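Local structure of BRO1 protein (Saccharomyces cerevisiae, 1ZB1) at residues R180-I185 with A237-P242; A102-A107 with S171-S176; G264-L267 with N271-G274. The protein takes part in sorting cargo proteins into multivesicular bodies and recruits the DOA4 deubiquitinase to endosomes, this Bro1 domain possibly binding SNF7. All blocks are in the same frame, centred on the assembly; numbering follows the deposited sequence.

Interaction 1: residues R180-I185 with A237-P242; sequences RFLANI and AIYGEP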
loop_
_atom_site.group_PDB
_atom_site.type_symbol
_atom_site.label_atom_id
_atom_site.label_comp_id
_atom_site.label_asym_id
_atom_site.label_seq_id
_atom_site.Cartn_x
_atom_site.Cartn_y
_atom_site.Cartn_z
ATOM N N ARG A 180 -9.358 -1.332 -1.502
ATOM C CA ARG A 180 -8.883 -1.395 -2.884
ATOM C C ARG A 180 -8.049 -0.125 -3.143
ATOM O O ARG A 180 -6.984 -0.168 -3.776
ATOM C CB ARG A 180 -10.072 -1.443 -3.850
ATOM C CG ARG A 180 -9.696 -1.470 -5.326
ATOM C CD ARG A 180 -9.800 -2.879 -5.888
ATOM N NE ARG A 180 -8.540 -3.608 -5.802
ATOM C CZ ARG A 180 -8.434 -4.930 -5.873
ATOM N NH1 ARG A 180 -9.515 -5.684 -6.022
ATOM N NH2 ARG A 180 -7.239 -5.499 -5.806
ATOM N N PHE A 181 -8.547 1.002 -2.643
ATOM C CA PHE A 181 -7.864 2.287 -2.785
ATOM C C PHE A 181 -6.492 2.181 -2.120
ATOM O O PHE A 181 -5.475 2.554 -2.703
ATOM C CB PHE A 181 -8.706 3.399 -2.130
ATOM C CG PHE A 181 -7.998 4.723 -1.994
ATOM C CD1 PHE A 181 -7.558 5.420 -3.118
ATOM C CD2 PHE A 181 -7.780 5.279 -0.734
ATOM C CE1 PHE A 181 -6.909 6.650 -2.991
ATOM C CE2 PHE A 181 -7.131 6.509 -0.593
ATOM C CZ PHE A 181 -6.695 7.196 -1.726
ATOM N N LEU A 182 -6.467 1.667 -0.895
ATOM C CA LEU A 182 -5.207 1.512 -0.177
ATOM C C LEU A 182 -4.240 0.597 -0.945
ATOM O O LEU A 182 -3.029 0.850 -0.989
ATOM C CB LEU A 182 -5.479 0.967 1.230
ATOM C CG LEU A 182 -5.449 1.948 2.414
ATOM C CD1 LEU A 182 -5.638 3.376 1.953
ATOM C CD2 LEU A 182 -6.501 1.545 3.439
ATOM N N ALA A 183 -4.771 -0.463 -1.547
ATOM C CA ALA A 183 -3.935 -1.385 -2.323
ATOM C C ALA A 183 -3.330 -0.657 -3.529
ATOM O O ALA A 183 -2.152 -0.835 -3.845
ATOM C CB ALA A 183 -4.764 -2.575 -2.799
ATOM N N ASN A 184 -4.142 0.159 -4.196
ATOM C CA ASN A 184 -3.687 0.910 -5.364
ATOM C C ASN A 184 -2.631 1.952 -4.998
ATOM O O ASN A 184 -1.752 2.262 -5.801
ATOM C CB ASN A 184 -4.879 1.579 -6.068
ATOM C CG ASN A 184 -5.744 0.575 -6.821
ATOM O OD1 ASN A 184 -5.261 -0.476 -7.239
ATOM N ND2 ASN A 184 -7.016 0.900 -7.011
ATOM N N ILE A 185 -2.717 2.488 -3.784
ATOM C CA ILE A 185 -1.735 3.465 -3.314
ATOM C C ILE A 185 -0.385 2.760 -3.132
ATOM O O ILE A 185 0.656 3.264 -3.553
ATOM C CB ILE A 185 -2.163 4.085 -1.952
ATOM C CG1 ILE A 185 -3.350 5.040 -2.149
ATOM C CG2 ILE A 185 -0.986 4.812 -1.307
ATOM C CD1 ILE A 185 -3.003 6.313 -2.895
ATOM N N ALA A 237 -14.689 14.491 2.736
ATOM C CA ALA A 237 -15.462 13.255 2.633
ATOM C C ALA A 237 -14.632 12.074 2.129
ATOM O O ALA A 237 -15.030 10.917 2.285
ATOM C CB ALA A 237 -16.674 13.468 1.731
ATOM N N ILE A 238 -13.487 12.363 1.516
ATOM C CA ILE A 238 -12.620 11.305 1.011
ATOM C C ILE A 238 -12.166 10.459 2.200
ATOM O O ILE A 238 -11.985 10.976 3.302
ATOM C CB ILE A 238 -11.393 11.890 0.270
ATOM C CG1 ILE A 238 -11.867 12.673 -0.960
ATOM C CG2 ILE A 238 -10.439 10.770 -0.144
ATOM C CD1 ILE A 238 -10.753 13.212 -1.829
ATOM N N TYR A 239 -11.982 9.165 1.969
ATOM C CA TYR A 239 -11.592 8.233 3.025
ATOM C C TYR A 239 -10.361 8.526 3.900
ATOM O O TYR A 239 -10.487 8.658 5.122
ATOM C CB TYR A 239 -11.460 6.822 2.439
ATOM C CG TYR A 239 -10.859 5.834 3.411
ATOM C CD1 TYR A 239 -11.468 5.576 4.641
ATOM C CD2 TYR A 239 -9.647 5.209 3.132
ATOM C CE1 TYR A 239 -10.873 4.724 5.574
ATOM C CE2 TYR A 239 -9.047 4.360 4.054
ATOM C CZ TYR A 239 -9.663 4.125 5.272
ATOM O OH TYR A 239 -9.048 3.319 6.188
ATOM N N GLY A 240 -9.181 8.620 3.300
ATOM C CA GLY A 240 -7.979 8.847 4.095
ATOM C C GLY A 240 -7.682 10.261 4.561
ATOM O O GLY A 240 -8.474 10.885 5.269
ATOM N N GLU A 241 -6.508 10.754 4.182
ATOM C CA GLU A 241 -6.079 12.100 4.534
ATOM C C GLU A 241 -6.405 13.032 3.377
ATOM O O GLU A 241 -6.138 12.709 2.215
ATOM C CB GLU A 241 -4.569 12.126 4.794
ATOM C CG GLU A 241 -4.130 11.260 5.954
ATOM C CD GLU A 241 -4.509 11.850 7.299
ATOM O OE1 GLU A 241 -5.509 12.593 7.364
ATOM O OE2 GLU A 241 -3.813 11.560 8.295
ATOM N N PRO A 242 -6.994 14.197 3.675
ATOM C CA PRO A 242 -7.344 15.164 2.632
ATOM C C PRO A 242 -6.138 15.538 1.765
ATOM O O PRO A 242 -6.262 15.718 0.553
ATOM C CB PRO A 242 -7.870 16.350 3.435
ATOM C CG PRO A 242 -8.497 15.689 4.610
ATOM C CD PRO A 242 -7.463 14.658 4.992
#
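Y239 lays one edge of its ring against F181 and L182, neighbours in sequence on helix 176-198 in the helical Bro1 domain; the tyrosine itself belongs to the loop that leads into helix 242-269. All that passes directly between the two segments is apolar packing. L182 makes the nearer approach: its CD2 comes to 3.8 Å from Y239 CE2, close to the plane of the ring, and the two side chains cross at about a right angle. F181 meets the same edge less closely, its CD2 lying 4.3 Å from Y239 CD2. The F181 ring is also packed from its own helix, since I185 CG1 sits over one face, offset toward the rim, and beyond the two segments it meets the ring of F228 and touches W244. L182 also touches F159 of helix 146-165.

The polar end of the tyrosine looks elsewhere. A chi1 of 171°, CG opposite the backbone N, carries the ring out from the loop past L182, and its hydroxyl is hydrogen-bonded to both D173 and Y104. That hydroxyl still brushes the leucine, with Y239 OH 4.1 Å from L182 CD2.

Interaction 2: residues A102-A107 with S171-S176; sequences AEYSSA and SVDLQS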
loop_
_atom_site.group_PDB
_atom_site.type_symbol
_atom_site.label_atom_id
_atom_site.label_comp_id
_atom_site.label_asym_id
_atom_site.label_seq_id
_atom_site.Cartn_x
_atom_site.Cartn_y
_atom_site.Cartn_z
ATOM N N ALA A 102 -9.672 3.654 12.099
ATOM C CA ALA A 102 -8.397 4.369 12.009
ATOM C C ALA A 102 -8.662 5.872 12.101
ATOM O O ALA A 102 -9.632 6.376 11.529
ATOM C CB ALA A 102 -7.688 4.036 10.689
ATOM N N GLU A 103 -7.801 6.588 12.816
ATOM C CA GLU A 103 -7.978 8.027 12.993
ATOM C C GLU A 103 -7.118 8.884 12.069
ATOM O O GLU A 103 -5.933 9.082 12.325
ATOM C CB GLU A 103 -7.700 8.405 14.451
ATOM C CG GLU A 103 -8.730 7.858 15.419
ATOM C CD GLU A 103 -8.432 8.191 16.871
ATOM O OE1 GLU A 103 -9.341 8.015 17.708
ATOM O OE2 GLU A 103 -7.298 8.618 17.177
ATOM N N TYR A 104 -7.713 9.390 10.993
ATOM C CA TYR A 104 -6.972 10.236 10.063
ATOM C C TYR A 104 -7.192 11.704 10.411
ATOM O O TYR A 104 -6.350 12.343 11.043
ATOM C CB TYR A 104 -7.422 10.000 8.617
ATOM C CG TYR A 104 -7.222 8.593 8.103
ATOM C CD1 TYR A 104 -8.275 7.688 8.087
ATOM C CD2 TYR A 104 -5.980 8.171 7.620
ATOM C CE1 TYR A 104 -8.110 6.401 7.600
ATOM C CE2 TYR A 104 -5.800 6.876 7.128
ATOM C CZ TYR A 104 -6.874 5.999 7.123
ATOM O OH TYR A 104 -6.732 4.720 6.637
ATOM N N SER A 105 -8.333 12.227 9.981
ATOM C CA SER A 105 -8.709 13.613 10.227
ATOM C C SER A 105 -10.206 13.732 9.983
ATOM O O SER A 105 -10.971 14.104 10.877
ATOM C CB SER A 105 -7.964 14.554 9.271
ATOM O OG SER A 105 -6.570 14.564 9.527
ATOM N N SER A 106 -10.611 13.395 8.764
ATOM C CA SER A 106 -12.010 13.456 8.364
ATOM C C SER A 106 -12.843 12.388 9.068
ATOM O O SER A 106 -14.041 12.573 9.286
ATOM C CB SER A 106 -12.126 13.293 6.844
ATOM O OG SER A 106 -11.413 14.314 6.163
ATOM N N ALA A 107 -12.207 11.275 9.423
ATOM C CA ALA A 107 -12.896 10.183 10.106
ATOM C C ALA A 107 -13.266 10.578 11.540
ATOM O O ALA A 107 -12.913 11.664 12.005
ATOM C CB ALA A 107 -12.014 8.935 10.115
ATOM N N SER A 171 -16.877 -1.685 9.958
ATOM C CA SER A 171 -15.931 -0.567 9.906
ATOM C C SER A 171 -15.689 -0.004 8.509
ATOM O O SER A 171 -15.505 -0.753 7.544
ATOM C CB SER A 171 -14.572 -0.985 10.492
ATOM O OG SER A 171 -13.628 0.063 10.317
ATOM N N VAL A 172 -15.658 1.321 8.419
ATOM C CA VAL A 172 -15.423 2.008 7.154
ATOM C C VAL A 172 -14.062 1.640 6.563
ATOM O O VAL A 172 -13.888 1.622 5.341
ATOM C CB VAL A 172 -15.509 3.551 7.334
ATOM C CG1 VAL A 172 -14.507 4.026 8.376
ATOM C CG2 VAL A 172 -15.254 4.247 6.004
ATOM N N ASP A 173 -13.101 1.341 7.435
ATOM C CA ASP A 173 -11.753 0.971 7.004
ATOM C C ASP A 173 -11.743 -0.298 6.166
ATOM O O ASP A 173 -10.887 -0.467 5.297
ATOM C CB ASP A 173 -10.847 0.717 8.216
ATOM C CG ASP A 173 -10.616 1.952 9.047
ATOM O OD1 ASP A 173 -10.674 1.846 10.297
ATOM O OD2 ASP A 173 -10.368 3.023 8.456
ATOM N N LEU A 174 -12.679 -1.202 6.442
ATOM C CA LEU A 174 -12.709 -2.469 5.727
ATOM C C LEU A 174 -13.714 -2.552 4.591
ATOM O O LEU A 174 -14.006 -3.641 4.091
ATOM C CB LEU A 174 -12.921 -3.626 6.715
ATOM C CG LEU A 174 -11.692 -4.015 7.559
ATOM C CD1 LEU A 174 -10.561 -4.526 6.651
ATOM C CD2 LEU A 174 -11.221 -2.812 8.351
ATOM N N GLN A 175 -14.253 -1.410 4.185
ATOM C CA GLN A 175 -15.181 -1.408 3.064
ATOM C C GLN A 175 -14.332 -1.766 1.846
ATOM O O GLN A 175 -13.241 -1.221 1.663
ATOM C CB GLN A 175 -15.816 -0.026 2.894
ATOM C CG GLN A 175 -16.749 0.333 4.034
ATOM C CD GLN A 175 -17.668 -0.827 4.391
ATOM O OE1 GLN A 175 -17.630 -1.343 5.510
ATOM N NE2 GLN A 175 -18.486 -1.252 3.434
ATOM N N SER A 176 -14.830 -2.681 1.021
ATOM C CA SER A 176 -14.096 -3.145 -0.158
ATOM C C SER A 176 -13.480 -2.054 -1.039
ATOM O O SER A 176 -12.356 -2.204 -1.520
ATOM C CB SER A 176 -15.002 -4.043 -1.013
ATOM O OG SER A 176 -14.286 -4.565 -2.122
HETATM O O HOH W 1 -11.260 5.473 9.283
#
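The ring of Y104 and the carboxylate of D173 meet at the ring's edge, with their planes 70° apart: D173 OD2 lies near the ring plane, 4.2 Å from Y104 CE1, and the side chains run past each other in opposite directions. A102 CB stands above one side of the ring, just past its rim, 3.9 Å from Y104 CE1. Y104 also packs edge-to-face with the ring of Y239, a further partner of D173 OD2.

The CG of D173 stands beside the backbone N and anti to the carbonyl carbon (chi1 -65°), which sends the carboxylate toward A102. There OD1 takes the backbone N-H of A102 on its syn lone pair, in a short, nearly straight bond of 2.7 Å from A102 N to D173 OD1 (168° at the hydrogen). The methyl of A102 lies against the same group, CB 3.6 Å from D173 OD2. A water donates to both A102 O, at 2.9 Å, and D173 OD2, at 2.7 Å, so the alanine is gripped through its N-H and its carbonyl.

K16 forms a salt bridge with OD1, and this charge would favour the ionised acid. The aspartate sits on a short 3-10 turn introduced by an ST turn, where D173 N donates to S171 OG. Here a buried carboxylate ties the connection between strands 97-100 and 112-115 of the Bro1 domain to the turn before helix 176-198.

Interaction 3: residues G264-L267 with N271-G274; sequences GLHL and NRVG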
loop_
_atom_site.group_PDB
_atom_site.type_symbol
_atom_site.label_atom_id
_atom_site.label_comp_id
_atom_site.label_asym_id
_atom_site.label_seq_id
_atom_site.Cartn_x
_atom_site.Cartn_y
_atom_site.Cartn_z
ATOM N N GLY A 264 11.624 11.170 -25.420
ATOM C CA GLY A 264 12.159 12.183 -26.312
ATOM C C GLY A 264 13.663 12.035 -26.432
ATOM O O GLY A 264 14.212 12.131 -27.528
ATOM N N LEU A 265 14.333 11.804 -25.305
ATOM C CA LEU A 265 15.780 11.626 -25.310
ATOM C C LEU A 265 16.141 10.411 -26.162
ATOM O O LEU A 265 17.230 10.337 -26.731
ATOM C CB LEU A 265 16.307 11.439 -23.886
ATOM C CG LEU A 265 16.209 12.650 -22.954
ATOM C CD1 LEU A 265 16.836 12.312 -21.615
ATOM C CD2 LEU A 265 16.917 13.847 -23.580
ATOM N N HIS A 266 15.214 9.463 -26.247
ATOM C CA HIS A 266 15.419 8.262 -27.045
ATOM C C HIS A 266 15.270 8.608 -28.524
ATOM O O HIS A 266 16.073 8.182 -29.355
ATOM C CB HIS A 266 14.406 7.185 -26.644
ATOM C CG HIS A 266 14.219 6.119 -27.676
ATOM N ND1 HIS A 266 13.094 6.042 -28.470
ATOM C CD2 HIS A 266 15.031 5.111 -28.076
ATOM C CE1 HIS A 266 13.223 5.035 -29.315
ATOM N NE2 HIS A 266 14.390 4.454 -29.098
ATOM N N LEU A 267 14.239 9.382 -28.846
ATOM C CA LEU A 267 13.990 9.791 -30.222
ATOM C C LEU A 267 15.184 10.561 -30.782
ATOM O O LEU A 267 15.528 10.420 -31.954
ATOM C CB LEU A 267 12.726 10.650 -30.299
ATOM C CG LEU A 267 11.426 9.936 -29.926
ATOM C CD1 LEU A 267 10.263 10.909 -30.012
ATOM C CD2 LEU A 267 11.205 8.761 -30.862
ATOM N N ASN A 271 18.041 9.823 -33.883
ATOM C CA ASN A 271 18.102 10.880 -34.885
ATOM C C ASN A 271 16.727 11.234 -35.437
ATOM O O ASN A 271 16.586 11.551 -36.621
ATOM C CB ASN A 271 19.025 10.474 -36.038
ATOM C CG ASN A 271 20.477 10.382 -35.617
ATOM O OD1 ASN A 271 21.060 11.356 -35.136
ATOM N ND2 ASN A 271 21.071 9.208 -35.796
ATOM N N ARG A 272 15.709 11.166 -34.585
ATOM C CA ARG A 272 14.360 11.507 -35.008
ATOM C C ARG A 272 13.909 12.800 -34.346
ATOM O O ARG A 272 12.869 12.855 -33.684
ATOM C CB ARG A 272 13.382 10.371 -34.687
ATOM C CG ARG A 272 13.408 9.247 -35.712
ATOM C CD ARG A 272 12.175 8.361 -35.612
ATOM N NE ARG A 272 12.256 7.391 -34.526
ATOM C CZ ARG A 272 11.244 6.620 -34.141
ATOM N NH1 ARG A 272 10.068 6.711 -34.748
ATOM N NH2 ARG A 272 11.409 5.748 -33.155
ATOM N N VAL A 273 14.714 13.843 -34.528
ATOM C CA VAL A 273 14.413 15.152 -33.970
ATOM C C VAL A 273 13.118 15.620 -34.624
ATOM O O VAL A 273 12.708 15.077 -35.650
ATOM C CB VAL A 273 15.546 16.153 -34.275
ATOM C CG1 VAL A 273 15.299 17.463 -33.545
ATOM C CG2 VAL A 273 16.884 15.557 -33.865
ATOM N N GLY A 274 12.471 16.619 -34.041
ATOM C CA GLY A 274 11.222 17.089 -34.606
ATOM C C GLY A 274 10.127 16.218 -34.032
ATOM O O GLY A 274 9.095 16.707 -33.573
#
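R272 N donates to L267 O across the end of helix 242-269, a bond of 2.7 Å with 159° at the hydrogen. Around that bond the arginine folds back on the leucine. Its CB lies 3.5 Å from L267 O, and the chain, bent at chi3 (-80°), lays the guanidinium across the leucine so that L267 CD2 rests over one of its faces, offset toward the rim. The nearest atoms there are L267 CD2 and R272 NH2, 3.8 Å apart.

The backbone turn is a Schellman motif: N271, with positive phi (54°), is the C-prime residue, and its N-H goes to E268 O while R272 N closes the wider loop to L267 O. The chain thus leaves the helix and, three residues after N271, reaches G274 at the N-cap of helix 275-290, making this a tight helix-to-helix connection in the Bro1 domain.

H266 approaches the guanidinium more loosely and obliquely, its CE1 4.3 Å from R272 NH2; it also touches Y208 of helix 208-230. The arginine's other terminal nitrogen, NH1, forms a salt bridge with E275, in the first turn of the next helix. L267 is buried against that helix too, touching E275, A276 and F279, while V273 points its CB away from 264-267 and packs on L317 and N321 of helix 303-322.

Overall arrangement
Interactions 1 and 2 are neighbours, their centres 9 Å apart, and they share one polar cluster: Y239 OH lies 2.6 Å from D173 OD2 and 2.7 Å from Y104 OH, probable hydrogen bonds that join three loops over the start of helix 176-198. E241 OE1 packs beside Y104 CB at 3.5 Å nearby. Interaction 3 lies far off, its centre about 39 Å from that of interaction 1 and 48 Å from that of interaction 2, on the other side of the chain's centre from interaction 2. Helix 242-269 spans the gap: it starts at the loop of interaction 1 and ends in the turn of interaction 3.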